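Methylmalonyl-CoA epimerase, mitochondrial (Homo sapiens, PDB 3RMU) catalyses the interconversion of (R)- and (S)-methylmalonyl-CoA in mitochondrial propionyl-CoA metabolism, using a bound metal ion, here cobalt. Local coordinates at residues H8-V13 / M78-I83; P36-G41 / H58-D63; R101-E106 / P115-H120. All coordinates share one frame; numbering follows the deposited sequence.

Interaction 1. Residues H8-V13 / M78-I83; sequences HVAIAV and MHHICI. With CO (cobalt (II) ion), chain E.
The carbonyl oxygen of Ala-10 takes two consecutive backbone N-H groups: a nearly straight bond from His-79 N (2.8 Å) and a weak one from His-80 N. This is a classic beta bulge. It slips the antiparallel register by one residue, so Ile-11 lies opposite Met-78 and not His-79. Beyond, pairing is regular: Ala-10 N reaches His-80 O at 2.8 Å, and Cys-82 N reaches His-8 O.

On the face of the sheet that carries His-8 and His-80, both imidazoles stand over the neighbouring strand. In each the CG sits between the backbone N and the carbonyl carbon (chi1 57° and 65°), which swings the ring across onto its partner. Cys-82 CB lies 3.4 Å from the centroid of the His-8 ring, over its face, and Ala-10 CB covers the His-80 ring in the same way, two matching CH-pi contacts. Both NE2 atoms bind one cobalt ion, each 2.0 Å from it, and this brings the rings rim to rim, with their planes at 76°. Glu-130 is the third protein ligand; three waters are modelled on the remaining positions, two too close together to be certain as separate molecules. The far nitrogen of the His-80 ring is fixed too: His-80 ND1 donates to His-79 ND1 at 3.1 Å, straight and in the plane of both rings, which holds the ring against rotation.

The other face is apolar. Ile-11 CD1 lies alongside Met-78 CG at 3.6 Å, and Val-9 CG2 meets Ile-81 CG2. Val-9 and Met-78 each pack on their own counterpart in the second subunit. Two antiparallel strands, each presenting a histidine to one metal ion, supply two of its three protein ligands, as is characteristic of the vicinal oxygen chelate (VOC) fold.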
# COMPACT_ATOMS: atom_id res chain seq x y z
N HIS A 8 -6.41 -0.94 5.89
CA HIS A 8 -6.54 -0.76 4.45
C HIS A 8 -5.30 -0.17 3.83
O HIS A 8 -4.47 0.44 4.55
CB HIS A 8 -7.78 0.13 4.08
CG HIS A 8 -7.82 1.51 4.69
ND1 HIS A 8 -8.47 1.78 5.87
CD2 HIS A 8 -7.45 2.73 4.19
CE1 HIS A 8 -8.42 3.09 6.12
NE2 HIS A 8 -7.78 3.69 5.12
N VAL A 9 -5.17 -0.39 2.53
CA VAL A 9 -4.25 0.37 1.69
C VAL A 9 -5.16 1.24 0.87
O VAL A 9 -6.11 0.73 0.29
CB VAL A 9 -3.38 -0.52 0.80
CG1 VAL A 9 -2.57 0.35 -0.16
CG2 VAL A 9 -2.45 -1.29 1.64
N ALA A 10 -4.92 2.55 0.84
CA ALA A 10 -5.79 3.50 0.10
C ALA A 10 -5.10 3.83 -1.23
O ALA A 10 -3.93 4.18 -1.24
CB ALA A 10 -5.95 4.84 0.84
N ILE A 11 -5.84 3.71 -2.31
CA ILE A 11 -5.37 4.04 -3.67
C ILE A 11 -6.25 5.13 -4.23
O ILE A 11 -7.47 4.97 -4.26
CB ILE A 11 -5.45 2.81 -4.65
CG1 ILE A 11 -4.84 1.53 -4.07
CG2 ILE A 11 -4.86 3.18 -6.06
CD1 ILE A 11 -3.45 1.60 -3.64
N ALA A 12 -5.64 6.26 -4.65
CA ALA A 12 -6.34 7.31 -5.34
C ALA A 12 -6.42 6.95 -6.82
O ALA A 12 -5.43 6.52 -7.43
CB ALA A 12 -5.63 8.64 -5.14
N VAL A 13 -7.61 7.05 -7.39
CA VAL A 13 -7.80 6.72 -8.81
C VAL A 13 -8.52 7.84 -9.48
O VAL A 13 -9.39 8.49 -8.88
CB VAL A 13 -8.56 5.40 -8.98
CG1 VAL A 13 -7.75 4.24 -8.36
CG2 VAL A 13 -9.96 5.46 -8.40
N MET A 78 -0.91 4.86 -4.90
CA MET A 78 -1.04 4.51 -3.50
C MET A 78 -0.95 5.82 -2.71
O MET A 78 -0.02 6.61 -2.88
CB MET A 78 0.06 3.50 -3.08
CG MET A 78 0.05 2.19 -3.97
SD MET A 78 1.52 1.12 -3.93
CE MET A 78 1.28 0.54 -2.24
N HIS A 79 -1.96 6.06 -1.89
CA HIS A 79 -2.09 7.32 -1.18
C HIS A 79 -1.71 7.15 0.31
O HIS A 79 -0.99 7.99 0.85
CB HIS A 79 -3.49 7.89 -1.33
CG HIS A 79 -3.65 9.22 -0.68
ND1 HIS A 79 -4.20 9.39 0.57
CD2 HIS A 79 -3.34 10.47 -1.13
CE1 HIS A 79 -4.17 10.67 0.89
NE2 HIS A 79 -3.65 11.34 -0.12
N HIS A 80 -2.22 6.13 1.01
CA HIS A 80 -1.84 5.92 2.42
C HIS A 80 -2.01 4.47 2.83
O HIS A 80 -2.67 3.71 2.12
CB HIS A 80 -2.58 6.86 3.42
CG HIS A 80 -4.07 6.68 3.54
ND1 HIS A 80 -4.97 7.39 2.78
CD2 HIS A 80 -4.83 5.93 4.40
CE1 HIS A 80 -6.20 7.07 3.14
NE2 HIS A 80 -6.15 6.19 4.12
N ILE A 81 -1.44 4.10 3.96
CA ILE A 81 -1.77 2.83 4.62
C ILE A 81 -2.44 3.15 5.94
O ILE A 81 -2.11 4.15 6.59
CB ILE A 81 -0.53 1.96 4.81
CG1 ILE A 81 0.59 2.71 5.58
CG2 ILE A 81 0.01 1.51 3.42
CD1 ILE A 81 1.79 1.81 5.97
N CYS A 82 -3.36 2.30 6.37
CA CYS A 82 -4.01 2.54 7.61
C CYS A 82 -3.76 1.36 8.53
O CYS A 82 -4.10 0.23 8.21
CB CYS A 82 -5.50 2.76 7.44
SG CYS A 82 -6.40 2.87 9.00
N ILE A 83 -3.15 1.66 9.67
CA ILE A 83 -2.85 0.64 10.67
C ILE A 83 -3.66 0.87 11.96
O ILE A 83 -3.81 2.01 12.46
CB ILE A 83 -1.31 0.57 10.97
CG1 ILE A 83 -0.49 0.47 9.69
CG2 ILE A 83 -0.96 -0.63 11.93
CD1 ILE A 83 1.02 0.50 9.93
CO CO E . -7.79 5.69 5.06
O HOH W 1 -8.92 7.72 5.20
O HOH W 2 -10.06 5.84 5.71
O HOH W 3 -8.99 5.66 3.06

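Interaction 2. Residues P36-G41 / H58-D63; sequences PLPEHG and HPLGLD. Unlike the reference sequence in segment 58-63: Leu-62 (reference Arg).
Leu-60 leans across to the segment 36-41, and its side chain makes the apolar part of the contact. Its CB rests on the end of the Gly-41 peptide, 3.8 Å from Gly-41 C. Beyond that, chi1 of -174° turns CG away from the backbone N and carries the branch toward the prolines. One methyl does the touching at the tip: CD2 of Leu-60 comes within 3.7 Å of Pro-36 CB and is equally close to Pro-38 N. It also lies against Leu-37 N, so it is seated on the backbone between two proline rings. The Pro-38 ring runs side by side with the leucine and points the same way, its CG a looser 4.2 Å from Leu-60 CD2.

At the root of this side chain a backbone bond ties the segments together. Leu-60 N donates to Gly-41 O at 2.9 Å, but it approaches from above the carbonyl plane, 59° out of it. The same oxygen also accepts from the hydroxyl of Ser-64. Gly-41 CA approaches Leu-60 O at 3.4 Å in a CA-H...O contact, so a second, weaker contact runs back beside the hydrogen bond. Gly-41 has positive phi (66°), a value that favours glycine. It follows a turn in which His-40 N donates to Leu-37 O, and this turn brings the chain round to Leu-60.

The contact lies on the surface, where strands 30-37 and 53-59 end. Strand 42-48 runs between them, with strand 30-37 outermost in this chain; the three are successive antiparallel neighbours, a beta meander, joined here at one end. Both Pro-36 and Leu-60 touch Ser-43 of that middle strand, so the leucine, just past the end of strand 53-59, reaches across its start to the end of strand 30-37.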
# COMPACT_ATOMS: atom_id res chain seq x y z
N PRO A 36 -20.48 7.33 -1.61
CA PRO A 36 -19.98 8.67 -1.35
C PRO A 36 -19.82 8.96 0.14
O PRO A 36 -20.74 8.69 0.92
CB PRO A 36 -21.07 9.57 -1.91
CG PRO A 36 -22.32 8.76 -1.76
CD PRO A 36 -21.91 7.32 -1.94
N LEU A 37 -18.72 9.61 0.48
CA LEU A 37 -18.45 10.06 1.86
C LEU A 37 -18.24 11.58 1.84
O LEU A 37 -17.09 12.04 1.88
CB LEU A 37 -17.21 9.36 2.40
CG LEU A 37 -17.29 7.84 2.47
CD1 LEU A 37 -15.94 7.21 2.88
CD2 LEU A 37 -18.40 7.43 3.40
N PRO A 38 -19.34 12.34 1.77
CA PRO A 38 -19.22 13.79 1.57
C PRO A 38 -18.44 14.49 2.68
O PRO A 38 -17.73 15.46 2.39
CB PRO A 38 -20.67 14.27 1.55
CG PRO A 38 -21.46 13.10 1.23
CD PRO A 38 -20.76 11.94 1.80
N GLU A 39 -18.60 14.04 3.93
CA GLU A 39 -17.88 14.63 5.06
C GLU A 39 -16.36 14.55 4.88
O GLU A 39 -15.63 15.38 5.44
CB GLU A 39 -18.23 13.90 6.36
CG GLU A 39 -19.64 14.12 6.87
CD GLU A 39 -19.81 13.66 8.31
OE1 GLU A 39 -19.40 14.40 9.23
OE2 GLU A 39 -20.32 12.55 8.53
N HIS A 40 -15.90 13.54 4.15
CA HIS A 40 -14.46 13.28 3.97
C HIS A 40 -13.96 13.68 2.59
O HIS A 40 -12.77 13.52 2.27
CB HIS A 40 -14.19 11.82 4.29
CG HIS A 40 -14.73 11.44 5.63
ND1 HIS A 40 -14.04 11.71 6.80
CD2 HIS A 40 -15.93 10.94 6.01
CE1 HIS A 40 -14.78 11.35 7.83
NE2 HIS A 40 -15.93 10.88 7.38
N GLY A 41 -14.88 14.20 1.78
CA GLY A 41 -14.54 14.71 0.45
C GLY A 41 -14.06 13.68 -0.55
O GLY A 41 -13.32 14.01 -1.48
N HIS A 58 -11.79 8.44 -4.87
CA HIS A 58 -11.88 9.51 -5.88
C HIS A 58 -12.50 10.75 -5.25
O HIS A 58 -13.40 10.63 -4.41
CB HIS A 58 -12.70 9.04 -7.08
CG HIS A 58 -12.69 10.01 -8.21
ND1 HIS A 58 -11.62 10.11 -9.08
CD2 HIS A 58 -13.58 10.95 -8.59
CE1 HIS A 58 -11.87 11.06 -9.97
NE2 HIS A 58 -13.06 11.58 -9.70
N PRO A 59 -12.01 11.96 -5.61
CA PRO A 59 -12.54 13.19 -5.06
C PRO A 59 -14.05 13.32 -5.16
O PRO A 59 -14.66 12.94 -6.18
CB PRO A 59 -11.88 14.29 -5.91
CG PRO A 59 -10.61 13.67 -6.38
CD PRO A 59 -10.94 12.23 -6.59
N LEU A 60 -14.61 13.91 -4.12
CA LEU A 60 -16.02 14.27 -4.08
C LEU A 60 -16.05 15.73 -3.64
O LEU A 60 -15.79 16.05 -2.47
CB LEU A 60 -16.78 13.34 -3.14
CG LEU A 60 -18.29 13.45 -3.05
CD1 LEU A 60 -18.95 13.09 -4.35
CD2 LEU A 60 -18.77 12.52 -1.93
N GLY A 61 -16.34 16.60 -4.61
CA GLY A 61 -16.27 18.06 -4.46
C GLY A 61 -14.88 18.65 -4.64
O GLY A 61 -13.90 17.93 -4.81
N LEU A 62 -14.79 19.97 -4.49
CA LEU A 62 -13.65 20.74 -4.99
C LEU A 62 -12.40 20.77 -4.12
O LEU A 62 -11.28 20.86 -4.64
CB LEU A 62 -14.07 22.18 -5.27
CG LEU A 62 -15.16 22.39 -6.31
CD1 LEU A 62 -15.16 23.84 -6.76
CD2 LEU A 62 -14.98 21.44 -7.51
N ASP A 63 -12.57 20.71 -2.81
CA ASP A 63 -11.41 20.79 -1.92
C ASP A 63 -11.17 19.42 -1.31
O ASP A 63 -10.96 19.29 -0.10
CB ASP A 63 -11.60 21.88 -0.85
CG ASP A 63 -12.88 21.72 -0.05
OD1 ASP A 63 -13.89 21.22 -0.62
OD2 ASP A 63 -12.89 22.10 1.14

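Interaction 3. Residues R101-E106 / P115-H120; sequences RSLSEE and PVIFLH
Ser-102 O is the main acceptor here: His-120 N donates to it at 3.0 Å with an N-H...O angle of 163°, and Leu-119 CA adds a CA-H...O contact at 3.3 Å. The backbones form a single beta bridge, at Leu-103 and Leu-119. The next pairing is poorer. Ser-104 N reaches Phe-118 O at 3.2 Å, but strongly bent and weak. Farther on a water takes over, accepting from Phe-118 N at 2.8 Å and donating to Glu-106 O at 3.0 Å. Outside the two segments, Ser-102 N donates to Asp-123 OD2, and the Ser-102 hydroxyl is hydrogen-bonded too.

The edge of the His-120 ring meets Ser-104 CB, which lies in the ring plane. Leu-103 starts away from the strand, but chi1 of -174° turns its branch back: Leu-103 CD1 and Ile-117 CD1 are modelled 3.3 Å apart, tighter than usual and so doubtful in detail. The two side chains cross at about a right angle and pack on helix 88-97.

One sound bond, one weak bond and one water bridge imply an irregular seam, with the loop clipped to the strand at Ser-102 and held through solvent near Glu-106.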
# COMPACT_ATOMS: atom_id res chain seq x y z
N ARG A 101 8.20 14.68 14.30
CA ARG A 101 7.70 15.76 13.43
C ARG A 101 6.71 15.30 12.35
O ARG A 101 6.04 16.12 11.75
CB ARG A 101 8.88 16.50 12.78
N SER A 102 6.61 13.99 12.11
CA SER A 102 5.54 13.48 11.22
C SER A 102 4.11 13.60 11.83
O SER A 102 3.12 13.57 11.08
CB SER A 102 5.82 12.02 10.79
OG SER A 102 5.92 11.11 11.88
N LEU A 103 3.99 13.79 13.14
CA LEU A 103 2.66 13.74 13.80
C LEU A 103 1.76 14.92 13.42
O LEU A 103 2.20 16.08 13.44
CB LEU A 103 2.83 13.67 15.33
CG LEU A 103 1.57 13.48 16.19
CD1 LEU A 103 0.73 12.27 15.72
CD2 LEU A 103 1.96 13.38 17.67
N SER A 104 0.49 14.62 13.10
CA SER A 104 -0.46 15.62 12.57
C SER A 104 -1.50 16.15 13.58
O SER A 104 -2.65 16.37 13.21
CB SER A 104 -1.22 15.03 11.37
OG SER A 104 -2.11 15.98 10.80
N GLU A 105 -1.09 16.36 14.83
CA GLU A 105 -1.91 17.05 15.86
C GLU A 105 -3.33 16.48 16.09
O GLU A 105 -3.56 15.70 17.03
CB GLU A 105 -2.05 18.56 15.55
CG GLU A 105 -0.91 19.45 16.01
CD GLU A 105 0.28 19.44 15.08
OE1 GLU A 105 1.36 19.89 15.51
OE2 GLU A 105 0.15 18.98 13.92
N GLU A 106 -4.25 16.88 15.22
CA GLU A 106 -5.68 16.79 15.48
C GLU A 106 -6.20 15.38 15.26
O GLU A 106 -6.04 14.84 14.18
CB GLU A 106 -6.44 17.75 14.56
CG GLU A 106 -7.96 17.62 14.63
CD GLU A 106 -8.69 18.62 13.76
OE1 GLU A 106 -9.74 19.13 14.19
OE2 GLU A 106 -8.20 18.90 12.64
N PRO A 115 -11.98 7.33 15.62
CA PRO A 115 -10.96 8.40 15.64
C PRO A 115 -9.71 7.97 14.85
O PRO A 115 -9.36 6.79 14.89
CB PRO A 115 -10.65 8.59 17.13
CG PRO A 115 -11.34 7.50 17.87
CD PRO A 115 -12.25 6.76 16.95
N VAL A 116 -9.08 8.91 14.12
CA VAL A 116 -7.84 8.64 13.39
C VAL A 116 -6.87 9.78 13.52
O VAL A 116 -7.26 10.90 13.79
CB VAL A 116 -8.06 8.46 11.83
CG1 VAL A 116 -9.02 7.29 11.54
CG2 VAL A 116 -8.59 9.76 11.25
N ILE A 117 -5.60 9.48 13.28
CA ILE A 117 -4.54 10.48 13.14
C ILE A 117 -3.64 10.09 11.97
O ILE A 117 -3.53 8.90 11.61
CB ILE A 117 -3.72 10.60 14.45
CG1 ILE A 117 -2.69 11.75 14.37
CG2 ILE A 117 -3.00 9.29 14.81
CD1 ILE A 117 -2.55 12.57 15.66
N PHE A 118 -3.01 11.07 11.33
CA PHE A 118 -2.10 10.79 10.24
C PHE A 118 -0.67 11.18 10.62
O PHE A 118 -0.44 12.19 11.30
CB PHE A 118 -2.55 11.54 8.97
CG PHE A 118 -3.78 10.94 8.30
CD1 PHE A 118 -3.65 10.04 7.24
CD2 PHE A 118 -5.06 11.27 8.74
CE1 PHE A 118 -4.78 9.50 6.59
CE2 PHE A 118 -6.21 10.71 8.11
CZ PHE A 118 -6.05 9.83 7.04
N LEU A 119 0.29 10.35 10.23
CA LEU A 119 1.73 10.66 10.29
C LEU A 119 2.26 10.80 8.87
O LEU A 119 2.12 9.89 8.04
CB LEU A 119 2.53 9.54 10.97
CG LEU A 119 2.19 9.11 12.40
CD1 LEU A 119 0.73 9.00 12.62
CD2 LEU A 119 2.82 7.76 12.67
N HIS A 120 2.90 11.91 8.59
CA HIS A 120 3.44 12.13 7.26
C HIS A 120 4.81 11.44 7.09
O HIS A 120 5.35 10.87 8.05
CB HIS A 120 3.42 13.63 6.96
CG HIS A 120 2.03 14.19 6.97
ND1 HIS A 120 1.25 14.21 8.12
CD2 HIS A 120 1.26 14.71 5.99
CE1 HIS A 120 0.07 14.73 7.83
NE2 HIS A 120 0.05 15.04 6.55
O HOH W 4 -4.16 13.47 12.33

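In the fold
All three interactions reach the same mixed sheet. Interaction 1 supplies His-8 and His-80, two of the three protein ligands of the cobalt; Glu-130 is the third. Interaction 2 is nested within the loop that interaction 1 closes, with centres about 16 Å apart, and a probable hydrogen bond of 2.8 Å between His-58 ND1 and Val-13 O joins the two. The nearest side-chain atom of Leu-37 is about 9 Å from the ion. Interaction 3 comes later in the chain, its centre about 15 Å from that of interaction 1. There Phe-118 CE1 packs 4.2 Å from His-80 CD2, and the nearest phenylalanine side-chain atom is about 5 Å from the cobalt. Interactions 2 and 3, centres about 20 Å apart, do not touch.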